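Local coordinates for fibronectin type III domain-containing protein (Simiduia agarivorans, PDB 6P2K), which probably hydrolyses xyloglucan or related beta-glucans, as a family 74 glycoside hydrolase built on seven-bladed beta-propellers, and binds zinc ions, at residues P119-R122 and D123-F127; W310-I313 and W314-Y317. All coordinates share one frame; numbering follows the deposited sequence.

Contact 1: P119-R122 and D123-F127; sequences PGWR and DDDDF. With ZN (zinc ion), chain Q.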
# COMPACT_ATOMS: atom_id res chain seq x y z
N PRO B 119 -37.84 -42.43 -34.11
CA PRO B 119 -37.17 -42.80 -32.86
C PRO B 119 -35.73 -42.31 -32.84
O PRO B 119 -35.02 -42.37 -33.85
CB PRO B 119 -37.25 -44.32 -32.86
CG PRO B 119 -38.49 -44.62 -33.62
CD PRO B 119 -38.59 -43.56 -34.68
N GLY B 120 -35.30 -41.83 -31.69
CA GLY B 120 -33.94 -41.33 -31.57
C GLY B 120 -33.70 -40.75 -30.19
O GLY B 120 -34.62 -40.56 -29.40
N TRP B 121 -32.41 -40.47 -29.93
CA TRP B 121 -32.04 -39.87 -28.65
C TRP B 121 -30.74 -39.07 -28.73
O TRP B 121 -30.08 -38.92 -27.70
CB TRP B 121 -31.91 -40.96 -27.58
CG TRP B 121 -30.95 -42.04 -27.97
CD1 TRP B 121 -29.62 -42.08 -27.68
CD2 TRP B 121 -31.24 -43.22 -28.72
NE1 TRP B 121 -29.06 -43.23 -28.20
CE2 TRP B 121 -30.03 -43.94 -28.85
CE3 TRP B 121 -32.40 -43.74 -29.30
CZ2 TRP B 121 -29.95 -45.15 -29.53
CZ3 TRP B 121 -32.32 -44.95 -29.98
CH2 TRP B 121 -31.10 -45.64 -30.08
N ARG B 122 -30.35 -38.57 -29.90
CA ARG B 122 -29.17 -37.72 -30.08
C ARG B 122 -27.94 -38.47 -29.57
O ARG B 122 -27.77 -39.65 -29.93
CB ARG B 122 -29.43 -36.37 -29.42
CG ARG B 122 -30.61 -35.63 -30.00
CD ARG B 122 -30.60 -34.16 -29.60
NE ARG B 122 -31.60 -33.42 -30.35
CZ ARG B 122 -31.33 -32.63 -31.39
NH1 ARG B 122 -30.08 -32.46 -31.80
NH2 ARG B 122 -32.31 -32.00 -32.02
N ASP B 123 -27.09 -37.86 -28.76
CA ASP B 123 -25.90 -38.49 -28.21
C ASP B 123 -26.12 -39.03 -26.80
O ASP B 123 -25.15 -39.43 -26.14
CB ASP B 123 -24.73 -37.50 -28.21
CG ASP B 123 -25.09 -36.18 -27.54
OD1 ASP B 123 -26.26 -35.75 -27.66
OD2 ASP B 123 -24.21 -35.58 -26.89
N ASP B 124 -27.36 -39.06 -26.33
CA ASP B 124 -27.65 -39.50 -24.97
C ASP B 124 -27.69 -41.02 -24.89
O ASP B 124 -28.68 -41.59 -24.40
CB ASP B 124 -28.97 -38.91 -24.48
CG ASP B 124 -28.78 -37.70 -23.58
OD1 ASP B 124 -27.64 -37.21 -23.46
OD2 ASP B 124 -29.78 -37.25 -22.99
N ASP B 125 -26.63 -41.69 -25.35
CA ASP B 125 -26.63 -43.15 -25.35
C ASP B 125 -26.66 -43.71 -23.93
O ASP B 125 -27.15 -44.83 -23.72
CB ASP B 125 -25.41 -43.67 -26.11
CG ASP B 125 -25.58 -43.58 -27.62
OD1 ASP B 125 -26.28 -44.45 -28.19
OD2 ASP B 125 -25.02 -42.65 -28.23
N ASP B 126 -26.15 -42.97 -22.96
CA ASP B 126 -26.16 -43.43 -21.58
C ASP B 126 -27.52 -43.27 -20.90
O ASP B 126 -27.66 -43.65 -19.74
CB ASP B 126 -25.08 -42.70 -20.77
CG ASP B 126 -25.18 -41.19 -20.89
OD1 ASP B 126 -25.76 -40.70 -21.88
OD2 ASP B 126 -24.66 -40.49 -19.99
N PHE B 127 -28.51 -42.73 -21.61
CA PHE B 127 -29.85 -42.55 -21.05
C PHE B 127 -30.93 -43.35 -21.76
O PHE B 127 -32.06 -43.40 -21.26
CB PHE B 127 -30.25 -41.07 -21.07
CG PHE B 127 -29.61 -40.24 -19.99
CD1 PHE B 127 -28.37 -39.65 -20.19
CD2 PHE B 127 -30.26 -40.03 -18.78
CE1 PHE B 127 -27.78 -38.89 -19.19
CE2 PHE B 127 -29.68 -39.27 -17.79
CZ PHE B 127 -28.44 -38.69 -17.99
ZN ZN Q . -26.71 -35.40 -23.41
O HOH W 1 -25.75 -40.86 -30.68
O HOH W 2 -26.95 -34.85 -21.40
O HOH W 3 -24.76 -36.18 -23.34
O HOH W 4 -27.89 -35.52 -25.15
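W121 meets D124 and D125 in a local contact round a tight turn, in the loop between strands 114-119 and 139-144, the second and third strands of a propeller blade. A type II' beta turn runs from W121 to D124 and is closed by D124 N donating to W121 O at 3.0 Å; R122 takes the unusual positive phi of its second position. W121 NE1 reaches D125 OD1 at 3.0 Å in a nearly straight bond (166°). D125 OD1 lies in the plane of the indole, at its edge, while the carboxylate stands at 90° to the ring, and the N-H meets OD1 from above the carboxylate plane. W121 CG sits between its backbone N and carbonyl carbon (chi1 56°), which brings the indole N-H edge to the D125 carboxylate. Water 1 ties the same carboxylate to the backbone by donating to R122 O and, at 3.1 Å, to D125 OD2. D123 OD1 is held by R334, and R122 NE by F61 O. The D124 carboxylate leads away from W121: OD1 coordinates the zinc ion at 2.0 Å, with Q16 and three waters, among them water 3 at 2.1 Å, completing the shell, while OD2 pairs with R59, which probably fixes the carboxylate's rotation. This is a monodentate aspartate zinc site presented by a beta-turn loop of a beta-propeller.

Contact 2: W310-I313 and W314-Y317; sequences WEKI and WDSY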
# COMPACT_ATOMS: atom_id res chain seq x y z
N TRP B 310 -15.05 -24.33 -46.98
CA TRP B 310 -15.60 -24.24 -45.64
C TRP B 310 -15.05 -23.00 -44.95
O TRP B 310 -13.87 -22.68 -45.09
CB TRP B 310 -15.27 -25.48 -44.80
CG TRP B 310 -15.96 -26.73 -45.27
CD1 TRP B 310 -15.43 -27.70 -46.05
CD2 TRP B 310 -17.30 -27.14 -44.95
NE1 TRP B 310 -16.36 -28.70 -46.26
CE2 TRP B 310 -17.51 -28.37 -45.59
CE3 TRP B 310 -18.33 -26.58 -44.20
CZ2 TRP B 310 -18.72 -29.06 -45.50
CZ3 TRP B 310 -19.53 -27.27 -44.11
CH2 TRP B 310 -19.71 -28.49 -44.76
N GLU B 311 -15.91 -22.31 -44.21
CA GLU B 311 -15.53 -21.09 -43.50
C GLU B 311 -16.07 -21.16 -42.08
O GLU B 311 -17.21 -21.57 -41.86
CB GLU B 311 -16.08 -19.85 -44.22
CG GLU B 311 -16.00 -18.57 -43.42
CD GLU B 311 -16.68 -17.41 -44.12
OE1 GLU B 311 -16.50 -16.25 -43.69
OE2 GLU B 311 -17.41 -17.66 -45.10
N LYS B 312 -15.24 -20.76 -41.12
CA LYS B 312 -15.68 -20.68 -39.73
C LYS B 312 -16.46 -19.39 -39.55
O LYS B 312 -15.89 -18.30 -39.64
CB LYS B 312 -14.49 -20.76 -38.78
CG LYS B 312 -14.07 -22.18 -38.44
CD LYS B 312 -13.32 -22.24 -37.12
CE LYS B 312 -12.57 -23.55 -36.99
NZ LYS B 312 -11.86 -23.66 -35.68
N ILE B 313 -17.76 -19.50 -39.30
CA ILE B 313 -18.58 -18.32 -39.02
C ILE B 313 -18.66 -18.03 -37.54
O ILE B 313 -19.22 -16.99 -37.15
CB ILE B 313 -19.99 -18.48 -39.62
CG1 ILE B 313 -20.70 -19.69 -39.01
CG2 ILE B 313 -19.90 -18.63 -41.13
CD1 ILE B 313 -22.19 -19.71 -39.26
N TRP B 314 -18.11 -18.90 -36.70
CA TRP B 314 -18.05 -18.73 -35.25
C TRP B 314 -16.77 -19.42 -34.79
O TRP B 314 -16.46 -20.52 -35.27
CB TRP B 314 -19.28 -19.34 -34.57
CG TRP B 314 -19.60 -18.80 -33.21
CD1 TRP B 314 -19.08 -17.68 -32.62
CD2 TRP B 314 -20.52 -19.36 -32.27
NE1 TRP B 314 -19.62 -17.52 -31.36
CE2 TRP B 314 -20.51 -18.54 -31.13
CE3 TRP B 314 -21.34 -20.49 -32.28
CZ2 TRP B 314 -21.30 -18.81 -30.01
CZ3 TRP B 314 -22.13 -20.76 -31.17
CH2 TRP B 314 -22.10 -19.92 -30.06
N ASP B 315 -16.03 -18.79 -33.89
CA ASP B 315 -14.68 -19.26 -33.60
C ASP B 315 -14.32 -18.94 -32.15
O ASP B 315 -15.16 -18.50 -31.37
CB ASP B 315 -13.68 -18.63 -34.58
CG ASP B 315 -12.50 -19.53 -34.87
OD1 ASP B 315 -12.27 -20.48 -34.09
OD2 ASP B 315 -11.80 -19.28 -35.88
N SER B 316 -13.05 -19.16 -31.82
CA SER B 316 -12.52 -18.90 -30.48
C SER B 316 -12.87 -17.49 -30.03
O SER B 316 -12.96 -16.57 -30.84
CB SER B 316 -11.00 -19.08 -30.46
OG SER B 316 -10.62 -20.27 -31.12
N TYR B 317 -13.08 -17.34 -28.73
CA TYR B 317 -13.38 -16.03 -28.17
C TYR B 317 -12.24 -15.06 -28.46
O TYR B 317 -11.09 -15.33 -28.12
CB TYR B 317 -13.62 -16.14 -26.67
CG TYR B 317 -13.91 -14.82 -26.00
CD1 TYR B 317 -15.13 -14.18 -26.18
CD2 TYR B 317 -12.96 -14.22 -25.19
CE1 TYR B 317 -15.39 -12.96 -25.56
CE2 TYR B 317 -13.22 -13.00 -24.57
CZ TYR B 317 -14.43 -12.38 -24.76
OH TYR B 317 -14.69 -11.17 -24.15
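K312 and D315 face each other across a classic beta bulge at the end of strand 304-314, the fourth strand, at one edge of its propeller blade, where I313 and W314 both oppose L292. The extra residue puts I313 and W314 on one side of the chain and leaves K312 and D315 together on the other. The two polar side chains cross at about a right angle. Extended beyond CG, the lysine passes across the carboxylate, its CD 3.6 Å from D315 CG, and carries NZ to D315 OD1 at 3.6 Å, a rather long salt bridge; F290 O and E260 also hold this ammonium group. An alanine in place of D315 would probably leave K312 NZ short of one of its paired charges and open a gap beside K312 CD. On the other side W314, its CG anti to the backbone N (chi1 -158°), packs its side chain against L292, stacks its indole on W371 and meets W321 edge-to-face, while I313 O accepts from W371 NE1. D315 OD1 has a second role: S316 N donates to it at 2.7 Å, from 35° above the carboxylate plane.

Contacts 1 and 2 follow one another along the chain and do not touch: their centres are 27 Å apart, and the nearest approach, R122 NH1 to W314 CZ3, is 14.2 Å. One blade joins them. R122 and D123 pack on Y267 and W266 of its first strand, 265-270, whereas 310-317 runs off its fourth, 304-314. The loop that begins in contact 2 also returns toward contact 1 before strand 336-338. Zinc belongs to contact 1; W314 CZ3 stays 17.2 Å from the ion. Contact 1 lies about 16 Å from the chain centre and contact 2 about 27 Å (centre to centre), on the side where E311 packs on Y236 of a neighbouring subunit.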